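Local coordinates for putative antitoxin VapB45 (Mycobacterium tuberculosis, PDB 5AF3), which is possibly the antitoxin of a type II toxin-antitoxin system, with VapC45 as its cognate toxin, and carries a putative DNA-binding helix-turn-helix domain, at residues A[14-19]-A[61-66]; A[95-100]-A[138-143]; A[220-225]-A[230-235]. All blocks are in the same frame, centred on the assembly; numbering follows the deposited sequence.

Interaction 1 (A[14-19]-A[61-66]); sequences DVPLYT and PHPTGS
Two proline rings make most of this contact: Pro16 and Pro63 graze each other at their outermost carbons, Pro16 CG to Pro63 CG 4.1 Å, and no hydrogen bond joins 14-19 to 61-66. The rings slide past one another in opposite directions. Looser still, Pro16 CG lies 4.5 Å from the carbonyl oxygen Pro61 O. Pro63 opens a type II turn that runs to Ser66, and the turn closes with Ser66 N giving a 3.1 Å bond to Pro63 O. That same oxygen takes a second donor, His62 ND1, at 2.6 Å. The two come to it from opposite faces of its carbonyl plane; the imidazole nitrogen stands 37° out of that plane, while Pro63 O lies close to the plane of the imidazole ring. The His62 ring reaches back over its own turn and away from 14-19. Ala68 of strand 68-70 touches both prolines, and this strand pairs with 18-19, Leu17 and Tyr18 forming a classic beta bulge opposite Leu70. The contact therefore sits beside a small two-stranded sheet in the putative helix-turn-helix domain. Its side-chain touch is apolar and buries just 91 Å², which suggests that the two bonds to Pro63 O do more to shape this turn than the prolines, both partly exposed, which give a small apolar patch at the surface.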
loop_
_atom_site.group_PDB
_atom_site.type_symbol
_atom_site.label_atom_id
_atom_site.label_comp_id
_atom_site.label_asym_id
_atom_site.label_seq_id
_atom_site.Cartn_x
_atom_site.Cartn_y
_atom_site.Cartn_z
ATOM N N ASP A 14 -17.714 -23.078 -0.605
ATOM C CA ASP A 14 -18.434 -23.491 -1.821
ATOM C C ASP A 14 -18.814 -22.349 -2.765
ATOM O O ASP A 14 -19.158 -22.591 -3.924
ATOM C CB ASP A 14 -19.683 -24.327 -1.466
ATOM C CG ASP A 14 -19.405 -25.407 -0.411
ATOM O OD1 ASP A 14 -18.302 -25.998 -0.416
ATOM O OD2 ASP A 14 -20.302 -25.667 0.432
ATOM N N VAL A 15 -18.741 -21.117 -2.266
ATOM C CA VAL A 15 -19.128 -19.932 -3.040
ATOM C C VAL A 15 -17.933 -19.003 -3.406
ATOM O O VAL A 15 -17.322 -18.399 -2.509
ATOM C CB VAL A 15 -20.333 -19.161 -2.352
ATOM C CG1 VAL A 15 -20.401 -19.433 -0.828
ATOM C CG2 VAL A 15 -20.311 -17.656 -2.646
ATOM N N PRO A 16 -17.624 -18.862 -4.722
ATOM C CA PRO A 16 -16.540 -17.935 -5.084
ATOM C C PRO A 16 -16.925 -16.498 -4.757
ATOM O O PRO A 16 -17.951 -15.978 -5.232
ATOM C CB PRO A 16 -16.333 -18.142 -6.590
ATOM C CG PRO A 16 -17.462 -18.968 -7.063
ATOM C CD PRO A 16 -18.243 -19.498 -5.899
ATOM N N LEU A 17 -16.097 -15.876 -3.934
ATOM C CA LEU A 17 -16.399 -14.608 -3.318
ATOM C C LEU A 17 -15.559 -13.474 -3.918
ATOM O O LEU A 17 -15.969 -12.304 -3.896
ATOM C CB LEU A 17 -16.132 -14.742 -1.810
ATOM C CG LEU A 17 -17.081 -14.274 -0.710
ATOM C CD1 LEU A 17 -18.542 -14.718 -0.968
ATOM C CD2 LEU A 17 -16.592 -14.776 0.659
ATOM N N TYR A 18 -14.386 -13.822 -4.462
ATOM C CA TYR A 18 -13.410 -12.833 -4.897
ATOM C C TYR A 18 -13.000 -13.077 -6.342
ATOM O O TYR A 18 -12.725 -14.206 -6.721
ATOM C CB TYR A 18 -12.165 -12.881 -3.988
ATOM C CG TYR A 18 -12.432 -12.708 -2.511
ATOM C CD1 TYR A 18 -12.582 -11.441 -1.971
ATOM C CD2 TYR A 18 -12.567 -13.810 -1.662
ATOM C CE1 TYR A 18 -12.843 -11.261 -0.624
ATOM C CE2 TYR A 18 -12.820 -13.653 -0.306
ATOM C CZ TYR A 18 -12.977 -12.371 0.207
ATOM O OH TYR A 18 -13.208 -12.164 1.543
ATOM N N THR A 19 -12.975 -12.021 -7.168
ATOM C CA THR A 19 -12.350 -12.129 -8.497
ATOM C C THR A 19 -10.840 -12.071 -8.218
ATOM O O THR A 19 -10.453 -11.650 -7.128
ATOM C CB THR A 19 -12.678 -10.919 -9.389
ATOM O OG1 THR A 19 -12.052 -9.747 -8.840
ATOM C CG2 THR A 19 -14.194 -10.694 -9.505
ATOM N N PRO A 61 -14.667 -22.535 -10.791
ATOM C CA PRO A 61 -14.943 -21.963 -12.116
ATOM C C PRO A 61 -15.838 -20.721 -11.958
ATOM O O PRO A 61 -16.708 -20.716 -11.089
ATOM C CB PRO A 61 -15.671 -23.103 -12.839
ATOM C CG PRO A 61 -15.220 -24.340 -12.127
ATOM C CD PRO A 61 -15.212 -23.898 -10.685
ATOM N N HIS A 62 -15.583 -19.669 -12.744
ATOM C CA HIS A 62 -16.305 -18.411 -12.569
ATOM C C HIS A 62 -17.801 -18.613 -12.880
ATOM O O HIS A 62 -18.134 -19.344 -13.818
ATOM C CB HIS A 62 -15.679 -17.256 -13.376
ATOM C CG HIS A 62 -16.048 -17.236 -14.832
ATOM N ND1 HIS A 62 -17.290 -16.835 -15.283
ATOM C CD2 HIS A 62 -15.327 -17.528 -15.941
ATOM C CE1 HIS A 62 -17.326 -16.907 -16.603
ATOM N NE2 HIS A 62 -16.146 -17.322 -17.029
ATOM N N PRO A 63 -18.693 -18.013 -12.070
ATOM C CA PRO A 63 -20.128 -18.096 -12.365
ATOM C C PRO A 63 -20.464 -17.432 -13.710
ATOM O O PRO A 63 -19.647 -16.671 -14.266
ATOM C CB PRO A 63 -20.774 -17.324 -11.194
ATOM C CG PRO A 63 -19.743 -17.416 -10.074
ATOM C CD PRO A 63 -18.449 -17.237 -10.838
ATOM N N THR A 64 -21.637 -17.761 -14.244
ATOM C CA THR A 64 -22.125 -17.170 -15.493
ATOM C C THR A 64 -22.191 -15.667 -15.284
ATOM O O THR A 64 -22.693 -15.210 -14.258
ATOM C CB THR A 64 -23.506 -17.752 -15.874
ATOM O OG1 THR A 64 -23.400 -19.182 -15.934
ATOM C CG2 THR A 64 -23.958 -17.245 -17.246
ATOM N N GLY A 65 -21.622 -14.920 -16.225
ATOM C CA GLY A 65 -21.529 -13.455 -16.121
ATOM C C GLY A 65 -20.836 -12.866 -14.895
ATOM O O GLY A 65 -21.244 -11.813 -14.393
ATOM N N SER A 66 -19.786 -13.535 -14.406
ATOM C CA SER A 66 -19.009 -13.055 -13.259
ATOM C C SER A 66 -17.588 -13.588 -13.369
ATOM O O SER A 66 -17.378 -14.647 -13.960
ATOM C CB SER A 66 -19.641 -13.528 -11.943
ATOM O OG SER A 66 -18.671 -13.751 -10.915
#

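Interaction 2 (A[95-100]-A[138-143]); sequences RPSLDW and LVVRGL
Ser97 and Val139, the residues that meet here, bring no flat group to each other; the planar groups of both segments are turned to other partners. In 95-100 the Trp100 ring stacks with Phe126 of helix 115-130 and gives its NE1 hydrogen to Val122 O. In 138-143 one face of the Arg141 guanidinium carries Leu138 CD2, 3.5 Å above the plane and offset toward the rim, while Arg141 NH1 makes a salt bridge to Asp137. Across the contact the touching is slight. Ser97 OG rests against a methyl, Val139 CG1, at 3.5 Å, and Ser97 CB follows at 4.0 Å from that same Val139 CG1. This methyl is anti to the Val139 backbone N (chi1 167°), which turns it toward helix 95-105. Val140 CG2 closes in more loosely, 4.3 Å from Ser97 OG. No hydrogen bond crosses, and 80 Å² is buried in all; the nearest backbone approach is 7.6 Å, Ser97 CA to Val139 CA. All three touching residues are buried. Helix 115-130 flanks the pair, with Phe126 against Ser97 and Ala127 against Val140. Helix 72-86 lies against both segments, through Leu81 on Leu98 and Phe84 on Leu143. After helix 135-143 the chain enters the hairpin of strands 144-147 and 150-153, and Lys154 NZ, just past the second strand, bonds to Gly142 O.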
loop_
_atom_site.group_PDB
_atom_site.type_symbol
_atom_site.label_atom_id
_atom_site.label_comp_id
_atom_site.label_asym_id
_atom_site.label_seq_id
_atom_site.Cartn_x
_atom_site.Cartn_y
_atom_site.Cartn_z
ATOM N N ARG A 95 4.859 -26.572 -4.580
ATOM C CA ARG A 95 3.739 -27.533 -4.438
ATOM C C ARG A 95 4.045 -28.813 -3.602
ATOM O O ARG A 95 3.247 -29.208 -2.746
ATOM C CB ARG A 95 3.123 -27.844 -5.805
ATOM C CG ARG A 95 1.860 -28.704 -5.759
ATOM C CD ARG A 95 1.264 -28.783 -7.156
ATOM N NE ARG A 95 0.077 -29.641 -7.237
ATOM C CZ ARG A 95 0.053 -30.877 -7.748
ATOM N NH1 ARG A 95 1.158 -31.436 -8.245
ATOM N NH2 ARG A 95 -1.091 -31.556 -7.769
ATOM N N PRO A 96 5.221 -29.451 -3.790
ATOM C CA PRO A 96 5.487 -30.610 -2.898
ATOM C C PRO A 96 5.510 -30.304 -1.416
ATOM O O PRO A 96 5.042 -31.110 -0.614
ATOM C CB PRO A 96 6.853 -31.110 -3.384
ATOM C CG PRO A 96 6.876 -30.703 -4.780
ATOM C CD PRO A 96 6.296 -29.315 -4.779
ATOM N N SER A 97 6.029 -29.129 -1.044
ATOM C CA SER A 97 5.953 -28.711 0.373
ATOM C C SER A 97 4.523 -28.548 0.849
ATOM O O SER A 97 4.222 -28.913 1.997
ATOM C CB SER A 97 6.731 -27.392 0.642
ATOM O OG SER A 97 8.151 -27.551 0.375
ATOM N N LEU A 98 3.690 -27.939 0.004
ATOM C CA LEU A 98 2.262 -27.779 0.333
ATOM C C LEU A 98 1.560 -29.162 0.482
ATOM O O LEU A 98 0.887 -29.395 1.478
ATOM C CB LEU A 98 1.581 -26.898 -0.702
ATOM C CG LEU A 98 2.180 -25.494 -0.880
ATOM C CD1 LEU A 98 1.342 -24.720 -1.853
ATOM C CD2 LEU A 98 2.238 -24.762 0.439
ATOM N N ASP A 99 1.784 -30.069 -0.468
ATOM C CA ASP A 99 1.288 -31.467 -0.370
ATOM C C ASP A 99 1.698 -32.095 0.951
ATOM O O ASP A 99 0.881 -32.690 1.647
ATOM C CB ASP A 99 1.790 -32.333 -1.541
ATOM C CG ASP A 99 1.178 -31.942 -2.903
ATOM O OD1 ASP A 99 0.123 -31.266 -2.955
ATOM O OD2 ASP A 99 1.756 -32.327 -3.943
ATOM N N TRP A 100 2.972 -31.946 1.322
ATOM C CA TRP A 100 3.468 -32.493 2.581
ATOM C C TRP A 100 2.753 -31.892 3.771
ATOM O O TRP A 100 2.300 -32.617 4.645
ATOM C CB TRP A 100 5.032 -32.359 2.695
ATOM C CG TRP A 100 5.601 -32.740 4.046
ATOM C CD1 TRP A 100 5.885 -31.892 5.063
ATOM C CD2 TRP A 100 5.931 -34.062 4.522
ATOM N NE1 TRP A 100 6.393 -32.590 6.138
ATOM C CE2 TRP A 100 6.406 -33.924 5.841
ATOM C CE3 TRP A 100 5.830 -35.342 3.978
ATOM C CZ2 TRP A 100 6.836 -35.022 6.625
ATOM C CZ3 TRP A 100 6.244 -36.448 4.768
ATOM C CH2 TRP A 100 6.744 -36.268 6.056
ATOM N N LEU A 138 15.229 -25.447 -0.339
ATOM C CA LEU A 138 15.270 -23.985 -0.550
ATOM C C LEU A 138 13.961 -23.329 -0.147
ATOM O O LEU A 138 13.991 -22.257 0.468
ATOM C CB LEU A 138 15.603 -23.627 -1.974
ATOM C CG LEU A 138 16.996 -24.096 -2.417
ATOM C CD1 LEU A 138 17.052 -23.871 -3.948
ATOM C CD2 LEU A 138 18.153 -23.452 -1.666
ATOM N N VAL A 139 12.839 -23.963 -0.489
ATOM C CA VAL A 139 11.513 -23.493 0.032
ATOM C C VAL A 139 11.571 -23.395 1.557
ATOM O O VAL A 139 11.298 -22.331 2.175
ATOM C CB VAL A 139 10.353 -24.439 -0.432
ATOM C CG1 VAL A 139 9.027 -24.150 0.351
ATOM C CG2 VAL A 139 10.129 -24.318 -1.913
ATOM N N VAL A 140 11.954 -24.505 2.196
ATOM C CA VAL A 140 11.871 -24.599 3.648
ATOM C C VAL A 140 12.866 -23.630 4.342
ATOM O O VAL A 140 12.541 -23.045 5.384
ATOM C CB VAL A 140 12.040 -26.056 4.128
ATOM C CG1 VAL A 140 12.174 -26.140 5.633
ATOM C CG2 VAL A 140 10.877 -26.878 3.629
ATOM N N ARG A 141 14.069 -23.483 3.765
ATOM C CA ARG A 141 15.044 -22.505 4.266
ATOM C C ARG A 141 14.546 -21.071 4.165
ATOM O O ARG A 141 14.938 -20.224 4.976
ATOM C CB ARG A 141 16.401 -22.661 3.554
ATOM C CG ARG A 141 17.260 -23.758 4.219
ATOM C CD ARG A 141 18.322 -24.370 3.295
ATOM N NE ARG A 141 18.987 -23.413 2.390
ATOM C CZ ARG A 141 20.002 -23.720 1.571
ATOM N NH1 ARG A 141 20.486 -24.962 1.517
ATOM N NH2 ARG A 141 20.539 -22.781 0.789
ATOM N N GLY A 142 13.663 -20.819 3.216
ATOM C CA GLY A 142 13.047 -19.492 3.068
ATOM C C GLY A 142 12.070 -19.192 4.207
ATOM O O GLY A 142 11.819 -18.026 4.539
ATOM N N LEU A 143 11.514 -20.249 4.805
ATOM C CA LEU A 143 10.470 -20.122 5.821
ATOM C C LEU A 143 10.890 -20.189 7.276
ATOM O O LEU A 143 10.263 -19.546 8.136
ATOM C CB LEU A 143 9.385 -21.216 5.554
ATOM C CG LEU A 143 8.602 -21.052 4.266
ATOM C CD1 LEU A 143 7.769 -22.295 3.957
ATOM C CD2 LEU A 143 7.709 -19.811 4.393
#

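Interaction 3 (A[220-225]-A[230-235]); sequences AVADDY and DQLRDA
This contact joins two helices with a short turn between them, 218-225 and 229-236, consistent with a helix-turn-helix; they lie in the DUF433 region, which is grouped with the helix-turn-helix families. Leu232 is the residue that reaches across. Its CG is anti to its own carbonyl carbon (chi1 -82°) and the chain runs on extended, which carries the methyl CD1 onto the first helix. There Leu232 CD1 lies 3.6 Å from Val221 CG1 and equally close to the backbone nitrogen Ala222 N, so the methyl presses against the helix backbone itself as well as against a side chain. Ala222 CB adds a looser touch at 4.1 Å from Leu232 CD1. The other branch, Leu232 CD2, comes to 4.0 Å from Val221 CG1, and the Val221 and Leu232 side chains cross at about a right angle. The helices come nearest at 6.8 Å, Ala222 CA to Leu232 CA. The side-chain packing is apolar, no hydrogen bond crosses, and 122 Å² is buried. Away from Leu232, Arg233 NH1 forms a salt bridge with Asp230 OD1 at 2.8 Å, weak as a hydrogen bond with its 122° angle, and the same arginine makes a cation-pi contact with Phe218 of helix 218-225 and packs on His159 of the second subunit. Gln231 bonds through its amide to Thr228 N in the turn and to Asp182 O. Helix 206-213 also packs against this small core, Leu212 meeting Val221 and Val208 meeting both Leu232 and Tyr225.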
loop_
_atom_site.group_PDB
_atom_site.type_symbol
_atom_site.label_atom_id
_atom_site.label_comp_id
_atom_site.label_asym_id
_atom_site.label_seq_id
_atom_site.Cartn_x
_atom_site.Cartn_y
_atom_site.Cartn_z
ATOM N N ALA A 220 -16.475 14.221 10.290
ATOM C CA ALA A 220 -17.861 13.968 9.870
ATOM C C ALA A 220 -17.991 12.542 9.359
ATOM O O ALA A 220 -18.905 11.812 9.734
ATOM C CB ALA A 220 -18.291 14.929 8.802
ATOM N N VAL A 221 -17.066 12.145 8.494
ATOM C CA VAL A 221 -17.104 10.756 7.974
ATOM C C VAL A 221 -16.887 9.739 9.102
ATOM O O VAL A 221 -17.622 8.748 9.196
ATOM C CB VAL A 221 -16.098 10.572 6.807
ATOM C CG1 VAL A 221 -16.055 9.095 6.339
ATOM C CG2 VAL A 221 -16.522 11.487 5.626
ATOM N N ALA A 222 -15.926 10.003 9.987
ATOM C CA ALA A 222 -15.615 9.065 11.080
ATOM C C ALA A 222 -16.837 8.828 11.959
ATOM O O ALA A 222 -17.177 7.683 12.266
ATOM C CB ALA A 222 -14.443 9.560 11.902
ATOM N N ASP A 223 -17.512 9.908 12.331
ATOM C CA ASP A 223 -18.761 9.821 13.078
ATOM C C ASP A 223 -19.887 9.082 12.340
ATOM O O ASP A 223 -20.586 8.227 12.931
ATOM C CB ASP A 223 -19.215 11.222 13.498
ATOM C CG ASP A 223 -18.242 11.887 14.484
ATOM O OD1 ASP A 223 -17.388 11.194 15.108
ATOM O OD2 ASP A 223 -18.320 13.119 14.605
ATOM N N ASP A 224 -20.050 9.386 11.055
ATOM C CA ASP A 224 -21.089 8.786 10.252
ATOM C C ASP A 224 -20.877 7.292 10.049
ATOM O O ASP A 224 -21.844 6.572 9.839
ATOM C CB ASP A 224 -21.201 9.476 8.886
ATOM C CG ASP A 224 -21.884 10.845 8.965
ATOM O OD1 ASP A 224 -22.330 11.227 10.057
ATOM O OD2 ASP A 224 -21.954 11.549 7.944
ATOM N N TYR A 225 -19.614 6.840 10.081
ATOM C CA TYR A 225 -19.285 5.453 9.710
ATOM C C TYR A 225 -18.700 4.617 10.860
ATOM O O TYR A 225 -18.287 3.467 10.666
ATOM C CB TYR A 225 -18.405 5.402 8.435
ATOM C CG TYR A 225 -19.220 5.836 7.224
ATOM C CD1 TYR A 225 -19.973 4.917 6.488
ATOM C CD2 TYR A 225 -19.288 7.186 6.857
ATOM C CE1 TYR A 225 -20.769 5.327 5.393
ATOM C CE2 TYR A 225 -20.072 7.596 5.792
ATOM C CZ TYR A 225 -20.794 6.667 5.042
ATOM O OH TYR A 225 -21.587 7.128 3.990
ATOM N N ASP A 230 -8.315 9.061 12.727
ATOM C CA ASP A 230 -7.019 8.393 12.528
ATOM C C ASP A 230 -7.156 7.075 11.766
ATOM O O ASP A 230 -6.359 6.778 10.871
ATOM C CB ASP A 230 -6.313 8.167 13.855
ATOM C CG ASP A 230 -5.614 9.430 14.367
ATOM O OD1 ASP A 230 -5.530 10.435 13.616
ATOM O OD2 ASP A 230 -5.149 9.407 15.519
ATOM N N GLN A 231 -8.170 6.297 12.120
ATOM C CA GLN A 231 -8.496 5.067 11.391
ATOM C C GLN A 231 -8.848 5.327 9.925
ATOM O O GLN A 231 -8.445 4.552 9.034
ATOM C CB GLN A 231 -9.635 4.317 12.075
ATOM C CG GLN A 231 -9.210 3.621 13.354
ATOM C CD GLN A 231 -10.367 2.979 14.052
ATOM O OE1 GLN A 231 -11.495 3.509 14.046
ATOM N NE2 GLN A 231 -10.113 1.824 14.661
ATOM N N LEU A 232 -9.586 6.404 9.659
ATOM C CA LEU A 232 -9.881 6.760 8.272
ATOM C C LEU A 232 -8.611 7.081 7.494
ATOM O O LEU A 232 -8.487 6.670 6.347
ATOM C CB LEU A 232 -10.813 7.963 8.165
ATOM C CG LEU A 232 -12.296 7.805 8.303
ATOM C CD1 LEU A 232 -12.939 9.199 8.151
ATOM C CD2 LEU A 232 -12.901 6.745 7.301
ATOM N N ARG A 233 -7.708 7.872 8.092
ATOM C CA ARG A 233 -6.450 8.209 7.407
ATOM C C ARG A 233 -5.677 6.930 7.089
ATOM O O ARG A 233 -5.156 6.761 5.960
ATOM C CB ARG A 233 -5.600 9.177 8.236
ATOM C CG ARG A 233 -6.112 10.619 8.219
ATOM C CD ARG A 233 -5.490 11.475 9.366
ATOM N NE ARG A 233 -6.337 12.630 9.606
ATOM C CZ ARG A 233 -7.028 12.877 10.716
ATOM N NH1 ARG A 233 -6.950 12.092 11.793
ATOM N NH2 ARG A 233 -7.782 13.960 10.755
ATOM N N ASP A 234 -5.624 6.021 8.074
ATOM C CA ASP A 234 -5.008 4.698 7.884
ATOM C C ASP A 234 -5.633 3.908 6.739
ATOM O O ASP A 234 -4.932 3.316 5.910
ATOM C CB ASP A 234 -5.093 3.898 9.195
ATOM C CG ASP A 234 -4.184 4.438 10.262
ATOM O OD1 ASP A 234 -3.350 5.327 9.953
ATOM O OD2 ASP A 234 -4.311 3.986 11.418
ATOM N N ALA A 235 -6.954 3.892 6.660
ATOM C CA ALA A 235 -7.612 3.194 5.551
ATOM C C ALA A 235 -7.266 3.828 4.208
ATOM O O ALA A 235 -6.991 3.134 3.254
ATOM C CB ALA A 235 -9.145 3.141 5.741
#

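In the fold
The three contacts follow one another along the chain without nesting, and none touches another. Interaction 1 belongs to the putative DNA-binding domain, and interaction 2 joins residues 95-100, on helix 95-105, to helix 135-143; their centres are 29 Å apart, with nearest atoms about 16 Å apart. Interaction 3 stands in the DUF433 region, 31 Å from interaction 1 and 41 Å from interaction 2 between centres, and it lies across the chain's centre from interaction 2. The first is a surface touch of prolines, whereas the other two are buried helix pairs. Only interaction 3 has a residue, Arg233, within reach of the second subunit.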